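Local coordinates for protein disulfide isomerase (Pseudomonas aeruginosa, PDB 4N30) that probably acts as a periplasmic thiol-disulfide oxidoreductase of the DsbA subfamily, helping to introduce disulfide bonds into proteins, at residues A54-N59 against W214-L219. Sequence-based numbering, arbitrary orientation.
Sequences ARWTIN and WLAKDL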
loop_
_atom_site.group_PDB
_atom_site.type_symbol
_atom_site.label_atom_id
_atom_site.label_comp_id
_atom_site.label_asym_id
_atom_site.label_seq_id
_atom_site.Cartn_x
_atom_site.Cartn_y
_atom_site.Cartn_z
ATOM N N ALA A 54 -14.189 8.504 2.876
ATOM C CA ALA A 54 -14.810 7.189 3.032
ATOM C C ALA A 54 -14.914 6.802 4.524
ATOM O O ALA A 54 -14.014 6.994 5.343
ATOM C CB ALA A 54 -14.044 6.121 2.235
ATOM N N ARG A 55 -16.084 6.200 4.773
ATOM C CA ARG A 55 -16.346 5.668 6.104
ATOM C C ARG A 55 -15.307 4.549 6.534
ATOM O O ARG A 55 -14.877 4.584 7.695
ATOM C CB ARG A 55 -17.761 5.100 6.197
ATOM C CG ARG A 55 -17.961 4.325 7.482
ATOM C CD ARG A 55 -18.697 4.961 8.543
ATOM N NE ARG A 55 -18.963 3.969 9.608
ATOM C CZ ARG A 55 -20.147 3.509 10.031
ATOM N NH1 ARG A 55 -21.279 3.843 9.400
ATOM N NH2 ARG A 55 -20.165 2.688 11.090
ATOM N N TRP A 56 -14.977 3.603 5.636
ATOM C CA TRP A 56 -14.059 2.520 6.069
ATOM C C TRP A 56 -12.822 2.672 5.237
ATOM O O TRP A 56 -12.861 3.026 4.036
ATOM C CB TRP A 56 -14.688 1.167 5.748
ATOM C CG TRP A 56 -15.862 0.922 6.673
ATOM C CD1 TRP A 56 -15.849 0.568 7.973
ATOM C CD2 TRP A 56 -17.237 1.082 6.290
ATOM N NE1 TRP A 56 -17.176 0.453 8.473
ATOM C CE2 TRP A 56 -18.040 0.757 7.467
ATOM C CE3 TRP A 56 -17.904 1.400 5.095
ATOM C CZ2 TRP A 56 -19.440 0.809 7.461
ATOM C CZ3 TRP A 56 -19.340 1.361 5.088
ATOM C CH2 TRP A 56 -20.062 1.081 6.264
ATOM N N THR A 57 -11.686 2.379 5.852
ATOM C CA THR A 57 -10.379 2.413 5.146
ATOM C C THR A 57 -9.784 1.000 5.224
ATOM O O THR A 57 -9.623 0.447 6.337
ATOM C CB THR A 57 -9.450 3.295 5.864
ATOM O OG1 THR A 57 -9.857 4.668 5.640
ATOM C CG2 THR A 57 -7.938 3.201 5.310
ATOM N N ILE A 58 -9.452 0.451 4.062
ATOM C CA ILE A 58 -8.662 -0.803 3.971
ATOM C C ILE A 58 -7.185 -0.449 3.952
ATOM O O ILE A 58 -6.740 0.212 2.949
ATOM C CB ILE A 58 -8.992 -1.591 2.726
ATOM C CG1 ILE A 58 -10.482 -2.029 2.687
ATOM C CG2 ILE A 58 -8.064 -2.801 2.592
ATOM C CD1 ILE A 58 -10.982 -2.638 1.373
ATOM N N ASN A 59 -6.446 -0.692 5.031
ATOM C CA ASN A 59 -4.994 -0.563 5.059
ATOM C C ASN A 59 -4.366 -1.819 4.533
ATOM O O ASN A 59 -4.594 -2.892 5.128
ATOM C CB ASN A 59 -4.496 -0.311 6.499
ATOM C CG ASN A 59 -4.955 1.013 7.008
ATOM O OD1 ASN A 59 -4.318 2.036 6.752
ATOM N ND2 ASN A 59 -6.093 1.017 7.710
ATOM N N TRP A 214 -18.813 -7.260 10.467
ATOM C CA TRP A 214 -18.341 -7.465 11.843
ATOM C C TRP A 214 -18.009 -6.150 12.571
ATOM O O TRP A 214 -18.347 -5.977 13.753
ATOM C CB TRP A 214 -17.120 -8.388 11.774
ATOM C CG TRP A 214 -16.535 -8.730 13.128
ATOM C CD1 TRP A 214 -16.802 -9.906 13.858
ATOM C CD2 TRP A 214 -15.520 -8.028 13.856
ATOM N NE1 TRP A 214 -16.033 -9.924 15.022
ATOM C CE2 TRP A 214 -15.276 -8.780 15.070
ATOM C CE3 TRP A 214 -14.851 -6.818 13.647
ATOM C CZ2 TRP A 214 -14.312 -8.417 16.013
ATOM C CZ3 TRP A 214 -13.869 -6.419 14.640
ATOM C CH2 TRP A 214 -13.623 -7.210 15.771
ATOM N N LEU A 215 -17.452 -5.190 11.830
ATOM C CA LEU A 215 -17.168 -3.888 12.433
ATOM C C LEU A 215 -18.463 -3.135 12.798
ATOM O O LEU A 215 -18.497 -2.476 13.864
ATOM C CB LEU A 215 -16.340 -3.055 11.470
ATOM C CG LEU A 215 -14.891 -3.471 11.239
ATOM C CD1 LEU A 215 -14.340 -2.634 10.069
ATOM C CD2 LEU A 215 -14.054 -3.248 12.486
ATOM N N ALA A 216 -19.460 -3.178 11.923
ATOM C CA ALA A 216 -20.412 -2.100 11.890
ATOM C C ALA A 216 -21.808 -2.487 11.372
ATOM O O ALA A 216 -22.593 -1.521 11.095
ATOM C CB ALA A 216 -19.845 -0.998 10.921
ATOM N N LYS A 217 -22.247 -3.708 11.534
ATOM C CA LYS A 217 -23.580 -4.119 10.903
ATOM C C LYS A 217 -24.696 -3.259 11.518
ATOM O O LYS A 217 -25.731 -3.045 10.872
ATOM C CB LYS A 217 -23.837 -5.601 11.130
ATOM C CG LYS A 217 -24.027 -5.980 12.580
ATOM C CD LYS A 217 -24.183 -7.484 12.762
ATOM C CE LYS A 217 -22.968 -8.290 12.699
ATOM N NZ LYS A 217 -21.839 -7.929 13.573
ATOM N N ASP A 218 -24.640 -2.858 12.810
ATOM C CA ASP A 218 -25.751 -2.111 13.460
ATOM C C ASP A 218 -25.596 -0.613 13.308
ATOM O O ASP A 218 -26.421 0.142 13.829
ATOM C CB ASP A 218 -25.801 -2.487 14.934
ATOM C CG ASP A 218 -26.039 -4.004 15.147
ATOM O OD1 ASP A 218 -27.074 -4.445 14.587
ATOM O OD2 ASP A 218 -25.275 -4.666 15.883
ATOM N N LEU A 219 -24.597 -0.127 12.562
ATOM C CA LEU A 219 -24.355 1.305 12.414
ATOM C C LEU A 219 -24.363 1.707 10.972
ATOM O O LEU A 219 -23.558 2.521 10.548
ATOM C CB LEU A 219 -22.956 1.622 13.028
ATOM C CG LEU A 219 -22.914 1.827 14.586
ATOM C CD1 LEU A 219 -23.228 0.566 15.375
ATOM C CD2 LEU A 219 -21.596 2.434 15.061
#
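Arg55 reaches across to the C-terminal tail and grips the backbone carbonyl of Leu219: Arg55 NH1 donates a nearly straight hydrogen bond of 2.9 Å to Leu219 O, within the guanidinium plane, and NH2 adds a weak one of 3.4 Å to the same oxygen. A trans first torsion (chi1 170°) and a bend at chi2 lay the Arg55 chain over the Trp56 indole, CG above one face, while Trp56 CZ2 sits against a face of the guanidinium. The packed part of the contact lies beside this pair. Ala216 CB meets the edge of the indole, 3.9 Å from Trp56 NE1, and lies 3.7 Å from Arg55 NH2; Leu215 CD1 approaches Trp56 CD1 at 4.1 Å. Asp190 of the neighbouring strand forms a salt bridge with Arg55 NH2 and accepts a weak hydrogen bond from Trp56 NE1, tying both side chains to the sheet. Exposed Leu219 makes the looser side: Leu219 CB lies 3.6 Å from Arg55 NH2, and a hydrogen bond from Leu219 N to Ala216 O closes the type I turn Ala216-Leu219. The arrangement joins the entry of central strand 56-62 to the last part of helix 205-216 and the following residues, where the C-terminal helix packs on the sheet of a thioredoxin fold.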